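PDB 5C2V: hydrazine synthase subunit beta, which forms part of the hydrazine synthase complex, which condenses nitric oxide with ammonium into hydrazine, and may modulate transport of the hydroxylamine intermediate between active sites. Local coordinates for residues B[18-23]-B[333-338]; B[27-32]-B[38-43]; B[69-74]-B[80-85]; B[100-105]-B[109-114]; B[260-263]-B[268-271]. All blocks are in the same frame, centred on the assembly; numbering follows the deposited sequence.

Overall arrangement
All five contacts lie in one seven-bladed beta-propeller. Interactions 2, 3 and 4 each belong to a hairpin within one of the first three blades and follow one another round the ring. The centres of interactions 2 and 3 are about 12 Å apart, those of interactions 3 and 4 about 11 Å; each packs on the next. Interaction 1 joins the first blade to the last, its centre about 8 Å from that of interaction 2. Interaction 5, in the sixth blade, meets interaction 1 where C334 packs against Y269, their centres about 11 Å apart. The centres of interactions 3 and 5 are farthest apart, at about 24 Å. The bound calcium ion, held by D77 and D97, lies about 10 Å from the side chain of N73 and about 11 Å from that of S100.

Interaction 1 of 5, residues B[18-23]-B[333-338]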
# COMPACT_ATOMS: atom_id res chain seq x y z
N ILE B 18 -24.16 47.49 -14.27
CA ILE B 18 -24.68 47.30 -15.62
C ILE B 18 -25.93 46.42 -15.60
O ILE B 18 -26.08 45.53 -14.76
CB ILE B 18 -23.60 46.68 -16.55
CG1 ILE B 18 -24.01 46.81 -18.02
CG2 ILE B 18 -23.30 45.24 -16.17
CD1 ILE B 18 -22.94 46.36 -18.99
N THR B 19 -26.84 46.68 -16.53
CA THR B 19 -28.04 45.87 -16.70
C THR B 19 -28.45 45.89 -18.17
O THR B 19 -27.81 46.54 -18.99
CB THR B 19 -29.20 46.36 -15.82
OG1 THR B 19 -30.32 45.48 -15.97
CG2 THR B 19 -29.62 47.77 -16.23
N MET B 20 -29.53 45.18 -18.49
CA MET B 20 -29.95 45.06 -19.88
C MET B 20 -31.47 45.03 -19.99
O MET B 20 -32.16 44.52 -19.12
CB MET B 20 -29.35 43.80 -20.50
CG MET B 20 -29.26 43.82 -22.02
SD MET B 20 -28.49 42.32 -22.65
CE MET B 20 -27.88 42.89 -24.23
N SER B 21 -31.98 45.61 -21.08
CA SER B 21 -33.41 45.60 -21.34
C SER B 21 -33.90 44.17 -21.53
O SER B 21 -33.17 43.33 -22.05
CB SER B 21 -33.73 46.44 -22.58
OG SER B 21 -33.02 45.98 -23.72
N PRO B 22 -35.13 43.88 -21.08
CA PRO B 22 -35.72 42.54 -21.19
C PRO B 22 -35.82 42.05 -22.63
O PRO B 22 -35.96 40.84 -22.86
CB PRO B 22 -37.11 42.71 -20.57
CG PRO B 22 -37.37 44.18 -20.59
CD PRO B 22 -36.04 44.82 -20.41
N ASP B 23 -35.76 42.96 -23.59
CA ASP B 23 -35.75 42.60 -25.00
C ASP B 23 -34.31 42.44 -25.50
O ASP B 23 -34.08 42.05 -26.64
CB ASP B 23 -36.50 43.64 -25.84
CG ASP B 23 -36.04 45.05 -25.55
OD1 ASP B 23 -36.55 45.66 -24.58
OD2 ASP B 23 -35.17 45.56 -26.29
N PHE B 333 -24.53 35.65 -24.09
CA PHE B 333 -23.54 36.70 -23.89
C PHE B 333 -23.58 37.29 -22.48
O PHE B 333 -24.65 37.53 -21.92
CB PHE B 333 -23.74 37.82 -24.91
CG PHE B 333 -23.44 37.41 -26.33
CD1 PHE B 333 -22.14 37.31 -26.77
CD2 PHE B 333 -24.47 37.13 -27.21
CE1 PHE B 333 -21.86 36.93 -28.07
CE2 PHE B 333 -24.20 36.75 -28.51
CZ PHE B 333 -22.89 36.65 -28.94
N CYS B 334 -22.39 37.50 -21.91
CA CYS B 334 -22.26 38.07 -20.58
C CYS B 334 -21.43 39.35 -20.62
O CYS B 334 -20.31 39.36 -21.14
CB CYS B 334 -21.62 37.06 -19.62
SG CYS B 334 -21.40 37.67 -17.93
N TYR B 335 -21.97 40.43 -20.06
CA TYR B 335 -21.27 41.71 -20.06
C TYR B 335 -20.78 42.06 -18.66
O TYR B 335 -21.51 41.91 -17.68
CB TYR B 335 -22.19 42.81 -20.59
CG TYR B 335 -22.77 42.51 -21.95
CD1 TYR B 335 -22.08 42.83 -23.11
CD2 TYR B 335 -24.01 41.89 -22.07
CE1 TYR B 335 -22.61 42.55 -24.36
CE2 TYR B 335 -24.54 41.60 -23.32
CZ TYR B 335 -23.84 41.94 -24.45
OH TYR B 335 -24.37 41.65 -25.69
N ALA B 336 -19.53 42.53 -18.58
CA ALA B 336 -18.93 42.89 -17.30
C ALA B 336 -18.45 44.34 -17.29
O ALA B 336 -17.67 44.75 -18.14
CB ALA B 336 -17.77 41.95 -16.99
N ALA B 337 -18.94 45.11 -16.31
CA ALA B 337 -18.61 46.53 -16.21
C ALA B 337 -17.33 46.76 -15.41
O ALA B 337 -17.24 46.41 -14.23
CB ALA B 337 -19.77 47.29 -15.58
N ASN B 338 -16.35 47.38 -16.06
CA ASN B 338 -15.04 47.65 -15.47
C ASN B 338 -14.83 49.13 -15.16
O ASN B 338 -14.76 49.97 -16.07
CB ASN B 338 -13.94 47.15 -16.41
CG ASN B 338 -14.21 45.75 -16.93
OD1 ASN B 338 -14.71 44.90 -16.20
ND2 ASN B 338 -13.90 45.52 -18.20
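I18 and M20 reach out from strand 15-20, and Y335 and A337 of strand 333-338 point back at them. The CG1 branch of I18 stands anti to its own nitrogen (chi1 -165°) and continues straight, which carries CD1 to the CB of Y335 at 4.0 Å. Lower on the same side chain, I18 CB faces A337 CB, also at 4.0 Å; the small A337 methyl lets the strands come near, and the I18 branch adds CG2 beside it. M20 is extended along its whole length and crosses the tyrosine obliquely near the CE2 corner of the ring. Its CE methyl is 3.7 Å from Y335 CE2, and its SD is 5.2 Å from the ring centroid, a Met-aromatic contact set 63° off the ring normal. A long, flexible thioether suits this spot, since it can follow the slanted ring. The strand axes run 7.7 Å apart, and the backbones pair elsewhere: T19 with F28 on one side, Y335 with C326 and A337 with S324 on the other. Two separate sheets are thus joined by the apolar packing between adjacent blades of a beta-propeller, here where the first blade meets the last.

Interaction 2 of 5, residues B[27-32]-B[38-43]; sequences LFISNQ and TFVDAR
N31 and T38 meet through their side chains at one end of this strand pair. The amide nitrogen ND2 of N31 gives a hydrogen bond to T38 OG1 at 2.7 Å, with the hydroxyl oxygen close to the plane of the amide and the two side chains crossing at about a right angle. T38 turns OG1 to the side of its own nitrogen (chi1 -56°), which brings the hydroxyl within range of the asparagine. A short polar residue on each strand therefore adds a rung beyond the last backbone bond. The main chains are laced by four bonds: L27 N to V40 O and V40 N to L27 O form one ring, I29 N to T38 O and T38 N to I29 O the next, each 2.9 Å long. The two donated by L27 and I29 are nearly straight, at 173°. This is the hairpin of strands 26-31 and 36-41, the middle pair of a four-stranded propeller blade. The backbone polar groups of F28 and F39, in the non-hydrogen-bonded pair, bond to the outer strands, to T19 and T48. L27 O and T38 O each also receive a CA-H...O contact, from F39 and F28 respectively. On one face of the sheet the F28 ring sets its edge against the face of F39 in a T-shaped stack, planes at 90° and centroids 5.0 Å apart. On the other, I29 CD1 rests on V40 CG2 at 3.7 Å, and I9 of the gamma subunit packs against V40.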
# COMPACT_ATOMS: atom_id res chain seq x y z
N LEU B 27 -28.04 48.17 -23.25
CA LEU B 27 -27.32 48.10 -21.99
C LEU B 27 -27.29 49.47 -21.30
O LEU B 27 -27.05 50.49 -21.95
CB LEU B 27 -25.89 47.60 -22.21
CG LEU B 27 -25.74 46.14 -22.66
CD1 LEU B 27 -24.38 45.92 -23.30
CD2 LEU B 27 -25.93 45.21 -21.47
N PHE B 28 -27.52 49.47 -20.00
CA PHE B 28 -27.51 50.70 -19.21
C PHE B 28 -26.43 50.64 -18.15
O PHE B 28 -26.50 49.85 -17.21
CB PHE B 28 -28.88 50.93 -18.56
CG PHE B 28 -30.03 50.79 -19.51
CD1 PHE B 28 -30.66 49.57 -19.68
CD2 PHE B 28 -30.48 51.88 -20.24
CE1 PHE B 28 -31.72 49.44 -20.55
CE2 PHE B 28 -31.54 51.75 -21.12
CZ PHE B 28 -32.17 50.53 -21.27
N ILE B 29 -25.42 51.49 -18.30
CA ILE B 29 -24.29 51.50 -17.38
C ILE B 29 -24.36 52.68 -16.42
O ILE B 29 -24.41 53.82 -16.85
CB ILE B 29 -22.95 51.55 -18.13
CG1 ILE B 29 -22.74 50.29 -18.97
CG2 ILE B 29 -21.82 51.72 -17.16
CD1 ILE B 29 -23.20 50.41 -20.40
N SER B 30 -24.35 52.40 -15.12
CA SER B 30 -24.33 53.48 -14.15
C SER B 30 -22.90 53.94 -13.94
O SER B 30 -22.06 53.16 -13.49
CB SER B 30 -24.96 53.05 -12.83
OG SER B 30 -26.31 52.66 -13.01
N ASN B 31 -22.61 55.19 -14.27
CA ASN B 31 -21.27 55.73 -14.09
C ASN B 31 -21.16 56.44 -12.75
O ASN B 31 -21.77 57.50 -12.55
CB ASN B 31 -20.91 56.67 -15.24
CG ASN B 31 -21.01 56.01 -16.59
OD1 ASN B 31 -20.69 54.83 -16.74
ND2 ASN B 31 -21.45 56.76 -17.60
N GLN B 32 -20.38 55.87 -11.84
CA GLN B 32 -20.30 56.39 -10.48
C GLN B 32 -19.58 57.73 -10.45
O GLN B 32 -20.01 58.66 -9.75
CB GLN B 32 -19.58 55.39 -9.57
CG GLN B 32 -19.64 55.75 -8.10
CD GLN B 32 -18.69 54.93 -7.26
OE1 GLN B 32 -17.55 54.68 -7.65
NE2 GLN B 32 -19.16 54.50 -6.09
N THR B 38 -24.77 55.55 -19.12
CA THR B 38 -24.42 55.35 -20.52
C THR B 38 -25.33 54.32 -21.18
O THR B 38 -25.54 53.22 -20.65
CB THR B 38 -22.96 54.89 -20.67
OG1 THR B 38 -22.09 55.84 -20.04
CG2 THR B 38 -22.58 54.76 -22.14
N PHE B 39 -25.88 54.68 -22.34
CA PHE B 39 -26.71 53.77 -23.12
C PHE B 39 -25.87 53.11 -24.22
O PHE B 39 -25.15 53.80 -24.94
CB PHE B 39 -27.89 54.51 -23.75
CG PHE B 39 -28.97 54.92 -22.78
CD1 PHE B 39 -28.79 54.77 -21.41
CD2 PHE B 39 -30.16 55.45 -23.23
CE1 PHE B 39 -29.78 55.15 -20.52
CE2 PHE B 39 -31.15 55.83 -22.35
CZ PHE B 39 -30.96 55.68 -20.99
N VAL B 40 -25.97 51.79 -24.33
CA VAL B 40 -25.23 51.07 -25.37
C VAL B 40 -26.16 50.15 -26.17
O VAL B 40 -26.94 49.41 -25.59
CB VAL B 40 -24.08 50.24 -24.77
CG1 VAL B 40 -23.35 49.47 -25.87
CG2 VAL B 40 -23.11 51.13 -24.02
N ASP B 41 -26.06 50.21 -27.49
CA ASP B 41 -26.83 49.29 -28.33
C ASP B 41 -26.15 47.93 -28.35
O ASP B 41 -24.96 47.83 -28.64
CB ASP B 41 -26.98 49.84 -29.75
CG ASP B 41 -27.90 48.99 -30.61
OD1 ASP B 41 -29.13 49.11 -30.45
OD2 ASP B 41 -27.39 48.21 -31.44
N ALA B 42 -26.91 46.88 -28.04
CA ALA B 42 -26.36 45.54 -27.91
C ALA B 42 -25.80 44.99 -29.22
O ALA B 42 -24.77 44.31 -29.23
CB ALA B 42 -27.42 44.59 -27.37
N ARG B 43 -26.48 45.29 -30.32
CA ARG B 43 -26.10 44.73 -31.62
C ARG B 43 -24.89 45.44 -32.23
O ARG B 43 -24.02 44.78 -32.80
CB ARG B 43 -27.30 44.79 -32.57
CG ARG B 43 -28.46 43.88 -32.16
CD ARG B 43 -29.64 43.99 -33.12
NE ARG B 43 -30.75 43.12 -32.76
CZ ARG B 43 -31.69 43.42 -31.87
NH1 ARG B 43 -31.68 44.59 -31.25
NH2 ARG B 43 -32.66 42.55 -31.61

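Interaction 3 of 5, residues B[69-74]-B[80-85]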
# COMPACT_ATOMS: atom_id res chain seq x y z
N LEU B 69 -36.11 53.67 -16.98
CA LEU B 69 -34.95 53.20 -16.24
C LEU B 69 -34.87 53.87 -14.87
O LEU B 69 -34.71 55.08 -14.77
CB LEU B 69 -33.67 53.47 -17.03
CG LEU B 69 -32.36 53.04 -16.36
CD1 LEU B 69 -32.29 51.53 -16.22
CD2 LEU B 69 -31.16 53.57 -17.13
N TYR B 70 -34.97 53.07 -13.81
CA TYR B 70 -34.88 53.59 -12.45
C TYR B 70 -33.45 53.48 -11.94
O TYR B 70 -32.94 52.39 -11.72
CB TYR B 70 -35.83 52.83 -11.52
CG TYR B 70 -37.29 53.21 -11.68
CD1 TYR B 70 -37.98 52.93 -12.85
CD2 TYR B 70 -37.98 53.82 -10.64
CE1 TYR B 70 -39.31 53.27 -12.99
CE2 TYR B 70 -39.32 54.16 -10.77
CZ TYR B 70 -39.98 53.88 -11.95
OH TYR B 70 -41.30 54.22 -12.09
N VAL B 71 -32.81 54.63 -11.75
CA VAL B 71 -31.41 54.68 -11.37
C VAL B 71 -31.25 55.04 -9.90
O VAL B 71 -31.95 55.91 -9.39
CB VAL B 71 -30.64 55.70 -12.24
CG1 VAL B 71 -29.16 55.67 -11.92
CG2 VAL B 71 -30.88 55.43 -13.71
N CYS B 72 -30.32 54.37 -9.21
CA CYS B 72 -30.08 54.66 -7.81
C CYS B 72 -28.94 55.66 -7.63
O CYS B 72 -27.78 55.33 -7.87
CB CYS B 72 -29.75 53.38 -7.04
SG CYS B 72 -31.18 52.42 -6.52
N ASN B 73 -29.27 56.86 -7.18
CA ASN B 73 -28.26 57.86 -6.87
C ASN B 73 -27.92 57.78 -5.38
O ASN B 73 -28.73 58.14 -4.52
CB ASN B 73 -28.73 59.26 -7.24
CG ASN B 73 -29.29 59.32 -8.65
OD1 ASN B 73 -28.54 59.34 -9.63
ND2 ASN B 73 -30.61 59.38 -8.77
N ALA B 74 -26.70 57.32 -5.10
CA ALA B 74 -26.29 56.98 -3.75
C ALA B 74 -26.00 58.20 -2.89
O ALA B 74 -26.48 58.30 -1.76
CB ALA B 74 -25.07 56.09 -3.81
N SER B 80 -33.51 58.34 -9.56
CA SER B 80 -33.92 59.03 -10.77
C SER B 80 -34.79 58.15 -11.65
O SER B 80 -34.56 56.95 -11.77
CB SER B 80 -32.69 59.50 -11.56
OG SER B 80 -31.89 60.37 -10.78
N VAL B 81 -35.80 58.75 -12.27
CA VAL B 81 -36.61 58.04 -13.26
C VAL B 81 -36.27 58.56 -14.65
O VAL B 81 -36.43 59.74 -14.94
CB VAL B 81 -38.12 58.19 -13.00
CG1 VAL B 81 -38.91 57.45 -14.07
CG2 VAL B 81 -38.47 57.68 -11.62
N VAL B 82 -35.79 57.66 -15.51
CA VAL B 82 -35.31 58.06 -16.83
C VAL B 82 -36.20 57.54 -17.95
O VAL B 82 -36.55 56.36 -17.98
CB VAL B 82 -33.87 57.55 -17.06
CG1 VAL B 82 -33.40 57.86 -18.48
CG2 VAL B 82 -32.92 58.16 -16.04
N ASP B 83 -36.56 58.43 -18.87
CA ASP B 83 -37.26 58.02 -20.08
C ASP B 83 -36.23 57.45 -21.05
O ASP B 83 -35.29 58.15 -21.45
CB ASP B 83 -38.01 59.20 -20.70
CG ASP B 83 -39.06 58.76 -21.71
OD1 ASP B 83 -38.68 58.34 -22.82
OD2 ASP B 83 -40.26 58.84 -21.38
N ILE B 84 -36.40 56.19 -21.43
CA ILE B 84 -35.39 55.49 -22.22
C ILE B 84 -35.36 55.98 -23.66
O ILE B 84 -34.30 56.13 -24.26
CB ILE B 84 -35.61 53.96 -22.18
CG1 ILE B 84 -35.46 53.45 -20.74
CG2 ILE B 84 -34.64 53.24 -23.10
CD1 ILE B 84 -35.53 51.95 -20.61
N GLN B 85 -36.54 56.23 -24.21
CA GLN B 85 -36.65 56.68 -25.60
C GLN B 85 -36.29 58.16 -25.73
O GLN B 85 -35.66 58.56 -26.71
CB GLN B 85 -38.06 56.43 -26.12
CG GLN B 85 -38.57 55.02 -25.84
CD GLN B 85 -40.07 54.95 -25.69
OE1 GLN B 85 -40.75 55.98 -25.62
NE2 GLN B 85 -40.61 53.74 -25.63
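The carbonyl oxygen of S80 is approached by two groups of the facing strand: V71 N donates a hydrogen bond of 2.9 Å (166°), and the CA-H of Y70 comes up to the same oxygen, with Y70 CA 3.4 Å from S80 O. V71 O in turn accepts from S80 N, and L69 and V82 exchange a second pair of bonds. Between these bonded pairs Y70 and V81 lie side by side. In the tyrosine, chi1 -76° places the ring beside V81 and chi2 65° turns a face to it, so that V81 CG2 sits 4.1 Å from the centroid in a CH-pi contact; a beta-branched valine holds a methyl over the ring face. The tyrosine hydroxyl bonds to T128 OG1, and the S80 hydroxyl to E89 OE1, so both polar ends are taken up beyond the hairpin. On the reverse face V71 CG2 touches V82 CG2 at 4.1 Å. Just past the strand end, I84 CG1 lies 4.1 Å from L69 CB. Apart from I84, these residues belong to the two central strands of the second propeller blade, 68-73 and 78-83, flanked by 57-62 and 88-94. Y70 and C72 press on strand 99-104 of the next blade, while L69, V71 and V82 lean on strand 36-41 of the previous one.

Interaction 4 of 5, residues B[100-105]-B[109-114]; sequences SGIKIS and KTAYVA
The torsion of S105 (chi1 63°) swings OG into the space between its nitrogen and carbonyl carbon, where it accepts a hydrogen bond from T110 N at 2.9 Å and also bonds to D107 OD1 in the turn. A serine suits this place because its small hydroxyl can fold back over the chain. In the same corner S105 N donates to T110 O (2.7 Å). With chi1 and chi2 of I102 both extended (-173° and 167°), its side chain lies beside V113, and I102 CD1 touches V113 CG2 at 3.6 Å. Here strands 99-104 and 110-115 form a tight beta hairpin, the inner two strands of a propeller blade. Two backbone bonds of 2.9 Å, K103 N to Y112 O and Y112 N to K103 O, pin its middle, and S100 N reaches A114 O at 3.1 Å at the far end. The face with I102 and V113 continues through I104, whose CD1 meets A111 CB at 3.7 Å; I102 and I104 both pack on Y70 of the preceding blade. On the other face the Y112 ring turns its edge to K103 O and to S105 CB, and Y112 packs on I149 of the following blade, where K103 makes a long, weak ion pair with E148.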
# COMPACT_ATOMS: atom_id res chain seq x y z
N SER B 100 -28.27 51.36 -2.76
CA SER B 100 -27.25 50.60 -3.49
C SER B 100 -27.83 49.68 -4.56
O SER B 100 -27.08 49.05 -5.31
CB SER B 100 -26.40 49.80 -2.51
OG SER B 100 -27.21 48.95 -1.71
N GLY B 101 -29.15 49.60 -4.63
CA GLY B 101 -29.78 48.70 -5.58
C GLY B 101 -31.28 48.87 -5.68
O GLY B 101 -31.94 49.33 -4.74
N ILE B 102 -31.81 48.49 -6.83
CA ILE B 102 -33.23 48.67 -7.13
C ILE B 102 -33.71 47.58 -8.08
O ILE B 102 -32.97 47.14 -8.96
CB ILE B 102 -33.47 50.07 -7.73
CG1 ILE B 102 -34.97 50.35 -7.89
CG2 ILE B 102 -32.72 50.24 -9.05
CD1 ILE B 102 -35.27 51.80 -8.17
N LYS B 103 -34.95 47.13 -7.91
CA LYS B 103 -35.53 46.14 -8.82
C LYS B 103 -37.03 46.30 -9.03
O LYS B 103 -37.76 46.63 -8.10
CB LYS B 103 -35.23 44.72 -8.33
CG LYS B 103 -33.86 44.22 -8.75
CD LYS B 103 -33.29 43.23 -7.77
CE LYS B 103 -31.96 42.69 -8.26
NZ LYS B 103 -31.81 42.83 -9.73
N ILE B 104 -37.48 46.07 -10.26
CA ILE B 104 -38.88 46.24 -10.61
C ILE B 104 -39.66 44.93 -10.46
O ILE B 104 -39.16 43.86 -10.81
CB ILE B 104 -39.04 46.76 -12.05
CG1 ILE B 104 -38.00 47.84 -12.36
CG2 ILE B 104 -40.45 47.28 -12.29
CD1 ILE B 104 -38.15 49.09 -11.52
N SER B 105 -40.87 45.03 -9.93
CA SER B 105 -41.75 43.87 -9.77
C SER B 105 -42.09 43.26 -11.13
O SER B 105 -42.05 43.96 -12.15
CB SER B 105 -43.02 44.27 -9.02
OG SER B 105 -43.77 45.22 -9.76
N LYS B 109 -45.41 47.13 -11.68
CA LYS B 109 -46.18 48.13 -10.96
C LYS B 109 -45.46 48.67 -9.73
O LYS B 109 -45.92 49.64 -9.12
CB LYS B 109 -47.53 47.55 -10.54
CG LYS B 109 -48.49 47.27 -11.69
CD LYS B 109 -49.63 46.35 -11.26
CE LYS B 109 -49.88 46.41 -9.76
NZ LYS B 109 -51.16 45.76 -9.38
N THR B 110 -44.35 48.05 -9.35
CA THR B 110 -43.65 48.43 -8.13
C THR B 110 -42.14 48.29 -8.26
O THR B 110 -41.64 47.34 -8.87
CB THR B 110 -44.14 47.59 -6.93
OG1 THR B 110 -45.57 47.56 -6.91
CG2 THR B 110 -43.64 48.19 -5.62
N ALA B 111 -41.42 49.23 -7.67
CA ALA B 111 -39.96 49.19 -7.62
C ALA B 111 -39.50 49.13 -6.17
O ALA B 111 -40.03 49.84 -5.32
CB ALA B 111 -39.36 50.39 -8.33
N TYR B 112 -38.51 48.29 -5.89
CA TYR B 112 -38.00 48.13 -4.54
C TYR B 112 -36.55 48.60 -4.46
O TYR B 112 -35.71 48.21 -5.28
CB TYR B 112 -38.13 46.68 -4.09
CG TYR B 112 -39.56 46.22 -3.98
CD1 TYR B 112 -40.24 45.74 -5.09
CD2 TYR B 112 -40.24 46.27 -2.77
CE1 TYR B 112 -41.56 45.33 -5.00
CE2 TYR B 112 -41.55 45.86 -2.67
CZ TYR B 112 -42.21 45.39 -3.79
OH TYR B 112 -43.52 44.98 -3.69
N VAL B 113 -36.28 49.45 -3.48
CA VAL B 113 -34.99 50.11 -3.35
C VAL B 113 -34.32 49.79 -2.02
O VAL B 113 -34.85 50.11 -0.96
CB VAL B 113 -35.14 51.64 -3.48
CG1 VAL B 113 -33.79 52.28 -3.68
CG2 VAL B 113 -36.08 52.00 -4.62
N ALA B 114 -33.14 49.18 -2.07
CA ALA B 114 -32.43 48.83 -0.85
C ALA B 114 -31.58 50.00 -0.36
O ALA B 114 -30.70 50.47 -1.07
CB ALA B 114 -31.56 47.60 -1.06

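Interaction 5 of 5, residues B[260-263]-B[268-271]; sequences AMDP and LYIG
A beta hairpin of the sixth propeller blade, strands 256-261 and 267-272, brings A260 and Y269 together as a hydrogen-bonded pair. A260 N gives to Y269 O and Y269 N gives to A260 O, both at 2.9 Å. The small alanine lets the tyrosine lie close: the CB atoms of A260 and Y269 are 4.0 Å apart, and the ring turns so that its CD1 edge faces A260 O, which lies in the ring plane. Keeping CG beside the nitrogen (chi1 -57°) sends the ring along the strand toward D262, past the end of the bonded pair. The D262 carboxylate lies near the hydroxyl end, its plane 27° from that of the ring and its OD1 4.1 Å from Y269 OH; the firmer partner of this aspartate is the K264 backbone nitrogen in the turn, bonded through OD2. On the reverse face M261 bends twice along its chain, and these bends bring CE back to L268 CD1 at 4.0 Å, where the unbranched methionine can curl onto the leucine methyl. Around the hairpin, A260 and Y269 pack on strand 322-327 of the last blade, L268 and I270 on strand 203-211 of the fifth, and L268 and I270 bond through their backbones to strand 277-282.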
# COMPACT_ATOMS: atom_id res chain seq x y z
N ALA B 260 -24.75 37.15 -12.28
CA ALA B 260 -25.72 36.99 -13.35
C ALA B 260 -26.12 35.52 -13.45
O ALA B 260 -25.27 34.64 -13.57
CB ALA B 260 -25.15 37.48 -14.67
N MET B 261 -27.43 35.27 -13.38
CA MET B 261 -27.96 33.92 -13.43
C MET B 261 -28.44 33.57 -14.83
O MET B 261 -29.18 34.32 -15.45
CB MET B 261 -29.11 33.76 -12.43
CG MET B 261 -29.79 32.40 -12.47
SD MET B 261 -28.74 31.07 -11.88
CE MET B 261 -28.59 31.50 -10.14
N ASP B 262 -27.99 32.42 -15.33
CA ASP B 262 -28.43 31.91 -16.63
C ASP B 262 -29.94 31.75 -16.63
O ASP B 262 -30.52 31.25 -15.66
CB ASP B 262 -27.73 30.59 -16.95
CG ASP B 262 -28.01 30.11 -18.36
OD1 ASP B 262 -27.24 30.47 -19.27
OD2 ASP B 262 -29.00 29.37 -18.56
N PRO B 263 -30.60 32.17 -17.73
CA PRO B 263 -32.06 32.13 -17.84
C PRO B 263 -32.65 30.74 -17.59
O PRO B 263 -33.76 30.64 -17.06
CB PRO B 263 -32.32 32.58 -19.29
CG PRO B 263 -31.00 32.45 -19.99
CD PRO B 263 -29.98 32.74 -18.94
N LEU B 268 -23.71 30.03 -13.42
CA LEU B 268 -23.66 31.22 -12.58
C LEU B 268 -22.46 32.08 -12.95
O LEU B 268 -21.35 31.56 -13.14
CB LEU B 268 -23.61 30.85 -11.10
CG LEU B 268 -23.63 32.03 -10.12
CD1 LEU B 268 -24.88 32.88 -10.33
CD2 LEU B 268 -23.54 31.55 -8.68
N TYR B 269 -22.67 33.38 -13.07
CA TYR B 269 -21.61 34.30 -13.47
C TYR B 269 -21.27 35.26 -12.34
O TYR B 269 -22.15 35.93 -11.81
CB TYR B 269 -22.02 35.07 -14.73
CG TYR B 269 -22.36 34.18 -15.90
CD1 TYR B 269 -23.63 33.63 -16.03
CD2 TYR B 269 -21.42 33.87 -16.87
CE1 TYR B 269 -23.95 32.81 -17.09
CE2 TYR B 269 -21.73 33.05 -17.94
CZ TYR B 269 -23.00 32.52 -18.04
OH TYR B 269 -23.33 31.70 -19.10
N ILE B 270 -19.99 35.32 -11.98
CA ILE B 270 -19.55 36.13 -10.84
C ILE B 270 -18.45 37.11 -11.21
O ILE B 270 -17.35 36.71 -11.58
CB ILE B 270 -19.04 35.25 -9.69
CG1 ILE B 270 -20.13 34.29 -9.21
CG2 ILE B 270 -18.53 36.11 -8.54
CD1 ILE B 270 -19.68 33.35 -8.12
N GLY B 271 -18.75 38.40 -11.12
CA GLY B 271 -17.72 39.41 -11.27
C GLY B 271 -16.76 39.35 -10.10
O GLY B 271 -17.17 39.46 -8.94